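PDB 3GLD: pilin from Streptococcus pyogenes serotype M1, which builds the pilus by head-to-tail stacking of subunits joined through intermolecular isopeptide bonds, the pilus being required for adhesion to host cells, aggregation and biofilm formation. Local coordinates for residues V90-E93 and Y99-V102; L33-D38 and N155-T160; E195-E200 and N234-V239; D108-V113 and N188-A193. The protein carries 2 engineered substitutions. All coordinates share one frame; numbering follows the deposited sequence.

Contact 1 (V90-E93 and Y99-V102)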
loop_
_atom_site.group_PDB
_atom_site.type_symbol
_atom_site.label_atom_id
_atom_site.label_comp_id
_atom_site.label_asym_id
_atom_site.label_seq_id
_atom_site.Cartn_x
_atom_site.Cartn_y
_atom_site.Cartn_z
ATOM N N VAL A 90 0.881 -19.390 27.628
ATOM C CA VAL A 90 -0.020 -18.698 28.546
ATOM C C VAL A 90 -0.537 -19.673 29.615
ATOM O O VAL A 90 -1.026 -20.753 29.302
ATOM C CB VAL A 90 -1.197 -18.012 27.811
ATOM C CG1 VAL A 90 -2.196 -17.434 28.829
ATOM C CG2 VAL A 90 -0.685 -16.906 26.906
ATOM N N THR A 91 -0.399 -19.299 30.880
ATOM C CA THR A 91 -0.965 -20.115 31.957
ATOM C C THR A 91 -2.412 -19.683 32.235
ATOM O O THR A 91 -2.649 -18.559 32.690
ATOM C CB THR A 91 -0.127 -20.029 33.248
ATOM O OG1 THR A 91 1.254 -20.203 32.929
ATOM C CG2 THR A 91 -0.556 -21.121 34.239
ATOM N N PHE A 92 -3.358 -20.574 31.926
ATOM C CA PHE A 92 -4.768 -20.432 32.335
ATOM C C PHE A 92 -5.029 -21.300 33.571
ATOM O O PHE A 92 -4.906 -22.519 33.514
ATOM C CB PHE A 92 -5.715 -20.842 31.199
ATOM C CG PHE A 92 -5.516 -20.055 29.931
ATOM C CD1 PHE A 92 -5.953 -18.730 29.840
ATOM C CD2 PHE A 92 -4.885 -20.630 28.833
ATOM C CE1 PHE A 92 -5.778 -17.986 28.673
ATOM C CE2 PHE A 92 -4.695 -19.901 27.644
ATOM C CZ PHE A 92 -5.151 -18.569 27.565
ATOM N N GLU A 93 -5.386 -20.667 34.681
ATOM C CA GLU A 93 -5.514 -21.374 35.952
ATOM C C GLU A 93 -6.755 -22.260 36.035
ATOM O O GLU A 93 -6.730 -23.275 36.712
ATOM C CB GLU A 93 -5.436 -20.410 37.140
ATOM C CG GLU A 93 -4.106 -19.615 37.228
ATOM C CD GLU A 93 -2.885 -20.472 37.628
ATOM O OE1 GLU A 93 -3.047 -21.494 38.332
ATOM O OE2 GLU A 93 -1.750 -20.105 37.251
ATOM N N TYR A 99 -11.174 -13.411 27.457
ATOM C CA TYR A 99 -11.445 -12.350 26.476
ATOM C C TYR A 99 -10.246 -11.465 26.154
ATOM O O TYR A 99 -9.543 -10.983 27.043
ATOM C CB TYR A 99 -12.611 -11.472 26.932
ATOM C CG TYR A 99 -13.940 -12.157 26.794
ATOM C CD1 TYR A 99 -14.268 -13.223 27.624
ATOM C CD2 TYR A 99 -14.874 -11.750 25.833
ATOM C CE1 TYR A 99 -15.475 -13.863 27.518
ATOM C CE2 TYR A 99 -16.096 -12.395 25.716
ATOM C CZ TYR A 99 -16.384 -13.457 26.575
ATOM O OH TYR A 99 -17.564 -14.143 26.512
ATOM N N TYR A 100 -10.022 -11.269 24.861
ATOM C CA TYR A 100 -8.968 -10.392 24.385
ATOM C C TYR A 100 -9.523 -9.469 23.303
ATOM O O TYR A 100 -10.587 -9.724 22.739
ATOM C CB TYR A 100 -7.830 -11.193 23.762
ATOM C CG TYR A 100 -7.093 -12.128 24.676
ATOM C CD1 TYR A 100 -7.598 -13.410 24.950
ATOM C CD2 TYR A 100 -5.897 -11.745 25.269
ATOM C CE1 TYR A 100 -6.923 -14.287 25.802
ATOM C CE2 TYR A 100 -5.212 -12.607 26.106
ATOM C CZ TYR A 100 -5.732 -13.879 26.369
ATOM O OH TYR A 100 -5.052 -14.748 27.189
ATOM N N LYS A 101 -8.758 -8.433 22.973
ATOM C CA LYS A 101 -9.061 -7.586 21.821
ATOM C C LYS A 101 -7.844 -7.582 20.913
ATOM O O LYS A 101 -6.716 -7.469 21.397
ATOM C CB LYS A 101 -9.382 -6.158 22.259
ATOM C CG LYS A 101 -10.612 -6.035 23.122
ATOM C CD LYS A 101 -11.349 -4.721 22.847
ATOM C CE LYS A 101 -12.606 -4.628 23.716
ATOM N NZ LYS A 101 -12.967 -3.225 24.063
ATOM N N VAL A 102 -8.086 -7.726 19.612
ATOM C CA VAL A 102 -7.033 -7.734 18.606
ATOM C C VAL A 102 -7.215 -6.524 17.684
ATOM O O VAL A 102 -8.301 -6.335 17.127
ATOM C CB VAL A 102 -7.075 -9.010 17.766
ATOM C CG1 VAL A 102 -6.055 -8.939 16.605
ATOM C CG2 VAL A 102 -6.799 -10.229 18.648
#

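Contact 2 (L33-D38 and N155-T160)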
loop_
_atom_site.group_PDB
_atom_site.type_symbol
_atom_site.label_atom_id
_atom_site.label_comp_id
_atom_site.label_asym_id
_atom_site.label_seq_id
_atom_site.Cartn_x
_atom_site.Cartn_y
_atom_site.Cartn_z
ATOM N N LEU A 33 3.002 -0.398 -7.244
ATOM C CA LEU A 33 4.184 -0.908 -6.557
ATOM C C LEU A 33 3.877 -1.161 -5.073
ATOM O O LEU A 33 3.080 -0.422 -4.469
ATOM C CB LEU A 33 5.359 0.069 -6.695
ATOM C CG LEU A 33 6.086 0.158 -8.056
ATOM C CD1 LEU A 33 5.222 0.837 -9.116
ATOM C CD2 LEU A 33 7.391 0.910 -7.879
ATOM N N ILE A 34 4.476 -2.217 -4.511
ATOM C CA ILE A 34 4.196 -2.630 -3.123
ATOM C C ILE A 34 5.359 -2.137 -2.265
ATOM O O ILE A 34 6.504 -2.497 -2.509
ATOM C CB ILE A 34 4.029 -4.200 -2.991
ATOM C CG1 ILE A 34 2.924 -4.733 -3.923
ATOM C CG2 ILE A 34 3.806 -4.638 -1.540
ATOM C CD1 ILE A 34 1.528 -4.094 -3.726
ATOM N N PRO A 35 5.068 -1.305 -1.255
ATOM C CA PRO A 35 6.133 -0.740 -0.412
ATOM C C PRO A 35 6.825 -1.786 0.489
ATOM O O PRO A 35 6.186 -2.749 0.901
ATOM C CB PRO A 35 5.389 0.306 0.437
ATOM C CG PRO A 35 3.966 -0.185 0.464
ATOM C CD PRO A 35 3.730 -0.848 -0.850
ATOM N N ASN A 36 8.110 -1.583 0.762
ATOM C CA ASN A 36 8.839 -2.347 1.770
ATOM C C ASN A 36 8.420 -1.828 3.137
ATOM O O ASN A 36 8.850 -0.757 3.543
ATOM C CB ASN A 36 10.359 -2.158 1.667
ATOM C CG ASN A 36 10.915 -2.429 0.297
ATOM O OD1 ASN A 36 11.755 -1.664 -0.181
ATOM N ND2 ASN A 36 10.491 -3.514 -0.335
ATOM N N THR A 37 7.582 -2.583 3.839
ATOM C CA THR A 37 7.107 -2.168 5.158
ATOM C C THR A 37 6.588 -3.382 5.947
ATOM O O THR A 37 6.233 -4.402 5.363
ATOM C CB THR A 37 5.948 -1.141 5.040
ATOM O OG1 THR A 37 5.557 -0.680 6.343
ATOM C CG2 THR A 37 4.726 -1.765 4.359
ATOM N N ASP A 38 6.536 -3.241 7.268
ATOM C CA ASP A 38 5.779 -4.165 8.134
ATOM C C ASP A 38 4.386 -3.633 8.391
ATOM O O ASP A 38 4.145 -2.432 8.253
ATOM C CB ASP A 38 6.479 -4.300 9.483
ATOM C CG ASP A 38 7.817 -5.002 9.382
ATOM O OD1 ASP A 38 8.074 -5.645 8.340
ATOM O OD2 ASP A 38 8.618 -4.897 10.351
ATOM N N ASN A 155 -5.804 -3.301 4.792
ATOM C CA ASN A 155 -5.397 -1.929 4.527
ATOM C C ASN A 155 -5.526 -1.615 3.034
ATOM O O ASN A 155 -5.543 -2.535 2.200
ATOM C CB ASN A 155 -3.966 -1.679 4.997
ATOM C CG ASN A 155 -3.826 -1.720 6.508
ATOM O OD1 ASN A 155 -4.816 -1.670 7.265
ATOM N ND2 ASN A 155 -2.582 -1.811 6.962
ATOM N N SER A 156 -5.639 -0.329 2.700
ATOM C CA SER A 156 -5.726 0.100 1.285
ATOM C C SER A 156 -4.489 0.894 0.886
ATOM O O SER A 156 -4.093 1.837 1.570
ATOM C CB SER A 156 -6.997 0.916 0.998
ATOM O OG SER A 156 -7.157 1.095 -0.416
ATOM N N LEU A 157 -3.852 0.469 -0.197
ATOM C CA LEU A 157 -2.700 1.188 -0.729
ATOM C C LEU A 157 -3.166 2.074 -1.881
ATOM O O LEU A 157 -3.634 1.589 -2.919
ATOM C CB LEU A 157 -1.629 0.212 -1.216
ATOM C CG LEU A 157 -0.408 0.841 -1.884
ATOM C CD1 LEU A 157 0.446 1.634 -0.899
ATOM C CD2 LEU A 157 0.406 -0.272 -2.569
ATOM N N ASP A 158 -3.051 3.375 -1.680
ATOM C CA ASP A 158 -3.352 4.344 -2.746
ATOM C C ASP A 158 -2.040 4.688 -3.482
ATOM O O ASP A 158 -0.945 4.462 -2.968
ATOM C CB ASP A 158 -4.044 5.596 -2.168
ATOM C CG ASP A 158 -4.751 6.454 -3.248
ATOM O OD1 ASP A 158 -4.737 6.103 -4.452
ATOM O OD2 ASP A 158 -5.329 7.487 -2.876
ATOM N N SER A 159 -2.157 5.197 -4.699
ATOM C CA SER A 159 -0.990 5.679 -5.438
ATOM C C SER A 159 -1.488 6.811 -6.311
ATOM O O SER A 159 -2.647 7.166 -6.240
ATOM C CB SER A 159 -0.331 4.557 -6.229
ATOM O OG SER A 159 -1.266 3.918 -7.059
ATOM N N THR A 160 -0.618 7.426 -7.094
ATOM C CA THR A 160 -1.028 8.632 -7.799
ATOM C C THR A 160 -0.552 8.645 -9.261
ATOM O O THR A 160 -0.059 7.634 -9.767
ATOM C CB THR A 160 -0.585 9.892 -7.012
ATOM O OG1 THR A 160 -1.189 11.062 -7.577
ATOM C CG2 THR A 160 0.954 10.026 -6.973
#

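Contact 3 (E195-E200 and N234-V239)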
loop_
_atom_site.group_PDB
_atom_site.type_symbol
_atom_site.label_atom_id
_atom_site.label_comp_id
_atom_site.label_asym_id
_atom_site.label_seq_id
_atom_site.Cartn_x
_atom_site.Cartn_y
_atom_site.Cartn_z
ATOM N N GLU A 195 13.312 -0.435 -9.299
ATOM C CA GLU A 195 11.871 -0.686 -9.410
ATOM C C GLU A 195 11.325 0.075 -10.620
ATOM O O GLU A 195 11.758 1.168 -10.881
ATOM C CB GLU A 195 11.132 -0.229 -8.150
ATOM C CG GLU A 195 11.233 -1.213 -6.995
ATOM C CD GLU A 195 10.555 -2.538 -7.314
ATOM O OE1 GLU A 195 9.312 -2.542 -7.502
ATOM O OE2 GLU A 195 11.271 -3.574 -7.375
ATOM N N LYS A 196 10.385 -0.515 -11.347
ATOM C CA LYS A 196 9.804 0.094 -12.557
ATOM C C LYS A 196 8.464 0.755 -12.297
ATOM O O LYS A 196 7.643 0.233 -11.533
ATOM C CB LYS A 196 9.603 -0.955 -13.670
ATOM C CG LYS A 196 10.872 -1.745 -14.103
ATOM C CD LYS A 196 11.823 -0.940 -14.934
ATOM C CE LYS A 196 12.980 -1.822 -15.473
ATOM N NZ LYS A 196 14.141 -1.893 -14.523
ATOM N N VAL A 197 8.240 1.895 -12.959
ATOM C CA VAL A 197 6.921 2.510 -13.028
ATOM C C VAL A 197 6.478 2.640 -14.482
ATOM O O VAL A 197 7.320 2.783 -15.401
ATOM C CB VAL A 197 6.847 3.909 -12.341
ATOM C CG1 VAL A 197 7.285 3.814 -10.880
ATOM C CG2 VAL A 197 7.654 4.944 -13.092
ATOM N N MET A 198 5.167 2.592 -14.684
ATOM C CA MET A 198 4.593 2.581 -16.004
ATOM C C MET A 198 4.364 4.009 -16.489
ATOM O O MET A 198 3.843 4.851 -15.751
ATOM C CB MET A 198 3.271 1.844 -16.006
ATOM C CG MET A 198 3.387 0.399 -15.549
ATOM S SD MET A 198 1.778 -0.320 -15.192
ATOM C CE MET A 198 1.108 -0.638 -16.820
ATOM N N ILE A 199 4.735 4.248 -17.743
ATOM C CA ILE A 199 4.572 5.551 -18.380
ATOM C C ILE A 199 3.802 5.401 -19.692
ATOM O O ILE A 199 4.122 4.515 -20.501
ATOM C CB ILE A 199 5.944 6.215 -18.596
ATOM C CG1 ILE A 199 6.537 6.568 -17.227
ATOM C CG2 ILE A 199 5.818 7.500 -19.488
ATOM C CD1 ILE A 199 7.881 7.211 -17.262
ATOM N N GLU A 200 2.791 6.248 -19.887
ATOM C CA GLU A 200 2.008 6.292 -21.122
ATOM C C GLU A 200 2.239 7.629 -21.801
ATOM O O GLU A 200 2.078 8.650 -21.159
ATOM C CB GLU A 200 0.499 6.166 -20.855
ATOM C CG GLU A 200 0.016 4.789 -20.436
ATOM C CD GLU A 200 -1.514 4.723 -20.260
ATOM O OE1 GLU A 200 -2.201 5.763 -20.437
ATOM O OE2 GLU A 200 -2.023 3.627 -19.932
ATOM N N ASN A 234 1.309 4.789 -12.380
ATOM C CA ASN A 234 1.356 4.129 -11.053
ATOM C C ASN A 234 2.458 4.699 -10.158
ATOM O O ASN A 234 3.207 3.963 -9.539
ATOM C CB ASN A 234 1.463 2.602 -11.192
ATOM C CG ASN A 234 2.741 2.142 -11.884
ATOM O OD1 ASN A 234 3.436 2.927 -12.523
ATOM N ND2 ASN A 234 3.058 0.840 -11.748
ATOM N N LEU A 235 2.594 6.025 -10.135
ATOM C CA LEU A 235 3.575 6.675 -9.268
ATOM C C LEU A 235 3.204 6.445 -7.798
ATOM O O LEU A 235 2.112 6.801 -7.381
ATOM C CB LEU A 235 3.608 8.179 -9.552
ATOM C CG LEU A 235 4.616 9.034 -8.774
ATOM C CD1 LEU A 235 6.030 8.648 -9.117
ATOM C CD2 LEU A 235 4.375 10.508 -9.077
ATOM N N PRO A 236 4.113 5.845 -7.007
ATOM C CA PRO A 236 3.713 5.717 -5.608
ATOM C C PRO A 236 3.666 7.044 -4.848
ATOM O O PRO A 236 4.368 8.006 -5.197
ATOM C CB PRO A 236 4.774 4.779 -5.007
ATOM C CG PRO A 236 5.495 4.163 -6.180
ATOM C CD PRO A 236 5.380 5.153 -7.302
ATOM N N VAL A 237 2.850 7.078 -3.789
ATOM C CA VAL A 237 2.834 8.205 -2.863
ATOM C C VAL A 237 4.137 8.270 -2.064
ATOM O O VAL A 237 4.705 7.231 -1.696
ATOM C CB VAL A 237 1.625 8.099 -1.871
ATOM C CG1 VAL A 237 1.603 9.298 -0.910
ATOM C CG2 VAL A 237 0.308 8.048 -2.623
ATOM N N GLY A 238 4.607 9.483 -1.786
ATOM C CA GLY A 238 5.821 9.681 -0.991
ATOM C C GLY A 238 7.148 9.653 -1.748
ATOM O O GLY A 238 8.214 9.617 -1.130
ATOM N N VAL A 239 7.090 9.703 -3.079
ATOM C CA VAL A 239 8.294 9.616 -3.912
ATOM C C VAL A 239 8.715 10.985 -4.415
ATOM O O VAL A 239 7.902 11.735 -4.985
ATOM C CB VAL A 239 8.124 8.627 -5.094
ATOM C CG1 VAL A 239 9.265 8.787 -6.132
ATOM C CG2 VAL A 239 8.102 7.177 -4.589
HETATM O O HOH W 1 5.393 -0.640 -12.689
#

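Contact 4 (D108-V113 and N188-A193)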
loop_
_atom_site.group_PDB
_atom_site.type_symbol
_atom_site.label_atom_id
_atom_site.label_comp_id
_atom_site.label_asym_id
_atom_site.label_seq_id
_atom_site.Cartn_x
_atom_site.Cartn_y
_atom_site.Cartn_z
ATOM N N ASP A 108 3.983 3.893 12.615
ATOM C CA ASP A 108 4.889 4.342 11.553
ATOM C C ASP A 108 4.118 4.235 10.232
ATOM O O ASP A 108 4.274 3.258 9.489
ATOM C CB ASP A 108 6.181 3.506 11.529
ATOM C CG ASP A 108 6.843 3.384 12.911
ATOM O OD1 ASP A 108 7.038 4.420 13.603
ATOM O OD2 ASP A 108 7.181 2.236 13.300
ATOM N N LYS A 109 3.261 5.226 9.980
ATOM C CA LYS A 109 2.315 5.202 8.864
ATOM C C LYS A 109 3.039 5.235 7.518
ATOM O O LYS A 109 3.863 6.113 7.272
ATOM C CB LYS A 109 1.329 6.370 8.967
ATOM C CG LYS A 109 0.377 6.287 10.167
ATOM C CD LYS A 109 -0.362 7.607 10.422
ATOM C CE LYS A 109 -1.711 7.650 9.705
ATOM N NZ LYS A 109 -2.230 9.057 9.591
ATOM N N VAL A 110 2.736 4.258 6.675
ATOM C CA VAL A 110 3.333 4.133 5.345
ATOM C C VAL A 110 2.566 5.066 4.413
ATOM O O VAL A 110 1.334 5.017 4.369
ATOM C CB VAL A 110 3.209 2.679 4.837
ATOM C CG1 VAL A 110 3.836 2.487 3.451
ATOM C CG2 VAL A 110 3.792 1.709 5.866
ATOM N N PRO A 111 3.292 5.914 3.653
ATOM C CA PRO A 111 2.640 6.856 2.730
ATOM C C PRO A 111 1.704 6.162 1.745
ATOM O O PRO A 111 2.032 5.101 1.228
ATOM C CB PRO A 111 3.821 7.510 1.998
ATOM C CG PRO A 111 4.997 7.284 2.912
ATOM C CD PRO A 111 4.755 5.937 3.496
ATOM N N GLY A 112 0.537 6.764 1.519
ATOM C CA GLY A 112 -0.490 6.193 0.660
ATOM C C GLY A 112 -1.362 5.097 1.272
ATOM O O GLY A 112 -2.297 4.622 0.616
ATOM N N VAL A 113 -1.053 4.667 2.498
ATOM C CA VAL A 113 -1.819 3.575 3.139
ATOM C C VAL A 113 -2.894 4.055 4.107
ATOM O O VAL A 113 -2.628 4.841 5.002
ATOM C CB VAL A 113 -0.902 2.540 3.865
ATOM C CG1 VAL A 113 -1.748 1.477 4.577
ATOM C CG2 VAL A 113 0.059 1.887 2.858
ATOM N N ASN A 188 13.552 5.591 -2.143
ATOM C CA ASN A 188 13.474 5.744 -0.691
ATOM C C ASN A 188 13.369 4.353 -0.057
ATOM O O ASN A 188 13.440 3.352 -0.770
ATOM C CB ASN A 188 12.309 6.673 -0.274
ATOM C CG ASN A 188 10.972 6.230 -0.813
ATOM O OD1 ASN A 188 10.665 5.039 -0.870
ATOM N ND2 ASN A 188 10.149 7.204 -1.219
ATOM N N GLN A 189 13.174 4.285 1.259
ATOM C CA GLN A 189 13.080 2.992 1.951
ATOM C C GLN A 189 11.913 2.126 1.448
ATOM O O GLN A 189 12.002 0.908 1.465
ATOM C CB GLN A 189 12.972 3.203 3.452
ATOM C CG GLN A 189 11.661 3.863 3.875
ATOM C CD GLN A 189 11.592 4.087 5.363
ATOM O OE1 GLN A 189 11.987 5.147 5.856
ATOM N NE2 GLN A 189 11.104 3.086 6.095
ATOM N N TYR A 190 10.831 2.762 0.994
ATOM C CA TYR A 190 9.632 2.059 0.546
ATOM C C TYR A 190 9.709 1.508 -0.881
ATOM O O TYR A 190 9.046 0.512 -1.214
ATOM C CB TYR A 190 8.396 2.975 0.680
ATOM C CG TYR A 190 8.219 3.564 2.068
ATOM C CD1 TYR A 190 7.886 2.757 3.160
ATOM C CD2 TYR A 190 8.393 4.925 2.289
ATOM C CE1 TYR A 190 7.732 3.303 4.432
ATOM C CE2 TYR A 190 8.239 5.485 3.554
ATOM C CZ TYR A 190 7.907 4.667 4.620
ATOM O OH TYR A 190 7.753 5.244 5.861
ATOM N N TYR A 191 10.526 2.148 -1.716
ATOM C CA TYR A 191 10.622 1.817 -3.130
ATOM C C TYR A 191 12.073 1.963 -3.585
ATOM O O TYR A 191 12.605 3.074 -3.640
ATOM C CB TYR A 191 9.686 2.750 -3.937
ATOM C CG TYR A 191 8.257 2.671 -3.459
ATOM C CD1 TYR A 191 7.466 1.559 -3.757
ATOM C CD2 TYR A 191 7.705 3.691 -2.685
ATOM C CE1 TYR A 191 6.149 1.464 -3.280
ATOM C CE2 TYR A 191 6.414 3.602 -2.210
ATOM C CZ TYR A 191 5.641 2.489 -2.515
ATOM O OH TYR A 191 4.353 2.409 -2.067
ATOM N N LYS A 192 12.712 0.839 -3.897
ATOM C CA LYS A 192 14.160 0.812 -4.096
ATOM C C LYS A 192 14.548 1.153 -5.512
ATOM O O LYS A 192 13.717 1.110 -6.422
ATOM C CB LYS A 192 14.738 -0.562 -3.727
ATOM C CG LYS A 192 14.565 -0.942 -2.255
ATOM C CD LYS A 192 15.504 -0.152 -1.338
ATOM C CE LYS A 192 15.539 -0.774 0.068
ATOM N NZ LYS A 192 16.609 -0.172 0.934
ATOM N N ALA A 193 15.821 1.465 -5.693
ATOM C CA ALA A 193 16.368 1.741 -7.011
ATOM C C ALA A 193 16.037 0.583 -7.943
ATOM O O ALA A 193 15.979 -0.576 -7.513
ATOM C CB ALA A 193 17.854 1.954 -6.927
HETATM O O HOH W 2 3.297 4.703 -1.132
#

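Contact 1 (V90-E93 and Y99-V102)
Tyr100 meets Phe92 through its phenol oxygen, which comes up to the edge of the phenylalanine ring close to the ring plane. The approach is confined to two ring carbons: Tyr100 OH lies 3.6 Å from Phe92 CE1 and 3.8 Å from Phe92 CZ. The two side chains arrive from opposite directions. In Tyr100 the ring leaves CB beside the backbone N and anti to the carbonyl carbon (chi1 -63°), which sends the phenol out of strand 96-104 toward the loop. This long reach accounts for the small interface: Phe92 CA and Tyr99 CA, nearest across this part of the contact, are still 12.0 Å apart, and only 72 Å² is buried in all.

The tight part is completed by Val90. Its CG1 stands 3.4 Å above one face of the Phe92 ring, displaced toward the rim, and stays 4.2 Å from Tyr100 OH. The phenol is not left to apolar neighbours alone, for Tyr100 OH is hydrogen-bonded to Val59 O, and this holds the polar end while the oxygen also sits at the Phe92 edge. The loose side is the solvent side of 90-93, where Thr91 and Glu93 are exposed.

Among the neighbouring elements, the Tyr100 ring meets Phe87 edge-to-face and touches Leu61 and Ile43, whereas Phe92 rests on Val126 of strand 119-129 and Ala137 of strand 134-144. Phe92 and Tyr100 thus anchor this loop against strands 96-104, 119-129 and 134-144, as core packing of loop on strand inside the first immunoglobulin-like domain.

Contact 2 (L33-D38 and N155-T160)
Leu157 makes a buried, largely apolar contact with the Ile34 and Pro35 side chains and the backbone carbonyl of Leu33, where the loop leading into strand 37-45 passes the long strand 151-169; the centre of the contact lies about 2 Å from the centre of the chain. Side-chain reach carries it, since the backbones stay apart: Ile34 CA and Leu157 CA are separated by 8.2 Å. Leu157 places CG anti to its backbone N (chi1 176°), which directs the branched end toward the loop. CD2 does most of the touching. It lies 3.3 Å from Leu33 O, a snug approach of a methyl to a carbonyl oxygen, and 3.8 Å from Pro35 CD. Pro35 and Leu157 meet tip to tip, with Leu157 CD1 adding a looser contact at 4.1 Å from Pro35 CD. Ile34 crosses the leucine obliquely and touches it with CD1, 4.1 Å from Leu157 CD2.

Leu27 of strand 18-27 packs on both Ile34 and Leu157, and Val113 touches Leu157 as well. Two residues before Leu157, Asn155 belongs to the Lys23-Asn155 isopeptide cross-link of the natural protein. In this model Asn155 retains its own amide ND2, consistent with an unformed bond where the autocatalytic site is replaced by the engineered Ala104. Strands 18-27 and 151-169, parallel neighbours in one sheet, supply the lysine and the asparagine, as is characteristic of isopeptide-containing, immunoglobulin-like pilin domains.

Contact 3 (E195-E200 and N234-V239)
Strand 196-202 runs antiparallel to strand 229-236, and Met198 and Asn234 are the closest CA pair of the two segments, 6.1 Å apart. At Asn234 the chain turns a corner, then continues through Leu235 and Pro236 into a type II beta turn from Pro236 to Val239. Gly238 takes the positive phi at the third position of that turn, a conformation suited to glycine.

Next to the main-chain pairing of Met198 with Thr233, the Asn234 amide bonds Met198 N. Met198 N donates to Asn234 OD1 over 2.8 Å in a nearly straight bond, 167° at the hydrogen, with the donor tilted 20° from the carbonyl plane. Asn234 holds CG between its backbone N and carbonyl carbon (chi1 63°), which swings the amide over to the strand. The amide is gripped at its other end too: ND2 gives a hydrogen to Asn31 O, and it donates over 2.9 Å to a water that itself donates to Lys196 O. These bonds should fix the amide's rotation.

The Met198 side chain crosses Asn234 at about a right angle, with Met198 CG 3.8 Å from Asn234 ND2. Val197 flanks the amide through CB, 3.6 Å from Asn234 OD1, and its CG1 makes a looser apolar contact with Pro236 CD at 4.3 Å. A strand that turns a corner from one sheet face to another is consistent with the beta-sandwich fold of this domain.

Contact 4 (D108-V113 and N188-A193)
The Tyr190 ring is sandwiched: Pro111 lies over one face, and Gln189 CG stands 3.6 Å above the opposite face, over its centre. This is a turn-to-turn contact between the two immunoglobulin-like domains, with a type II beta turn from Val110 to Val113 set against a loop of the second domain. Pro111 CD forms a CH-pi contact, 3.8 Å from the centroid of the Tyr190 ring and 24° off its normal. The proline is displaced toward the rim, its closest approach being Pro111 CD to Tyr190 CE2 at 3.5 Å. Val110 CG1 comes in obliquely, 4.1 Å from Tyr190 CD1.

In Tyr190, CG stands beside the backbone N and anti to the carbonyl carbon (chi1 -54°), which directs the ring toward Pro111. The loop carrying it closes on itself by mutual backbone bonds between Asn188 and Tyr191, while Asn188 OD1 accepts weak bonds from Tyr190 N and Tyr191 N, the first making an Asx turn. On the facing side, Val113 N bonds to Val110 O, and Gly112 takes the positive phi the turn requires. Tyr190 O bonds to Asn72 ND2, tying the second-domain loop to the first domain at another point.

Beside this CH-pi contact runs a polar bridge. A water meets the Tyr191 ring at its edge, in plane, accepting from Tyr191 OH at 2.7 Å and donating to Pro111 O at 2.7 Å.

Overall arrangement
Contacts 2, 3 and 4 cluster at the domain junction, with contact 2 only about 7 Å from contact 4 and 12 Å from contact 3, centre to centre; contact 1 lies 33 Å or more from them. Contacts 1, 2 and 3 are buried, whereas contact 4 is partly open. Strands 151-169 and 229-236, neighbours in one sheet, join contacts 2 and 3, where Thr160 N probably bonds to Leu235 O. Contacts 1 and 2 share another sheet through strands 96-104 and 37-45. Chemistry follows place: mainly apolar side chains at the centre in contact 2 and far out in contact 1, a polar and hydrated contact 3, and a mixed contact 4 between domains.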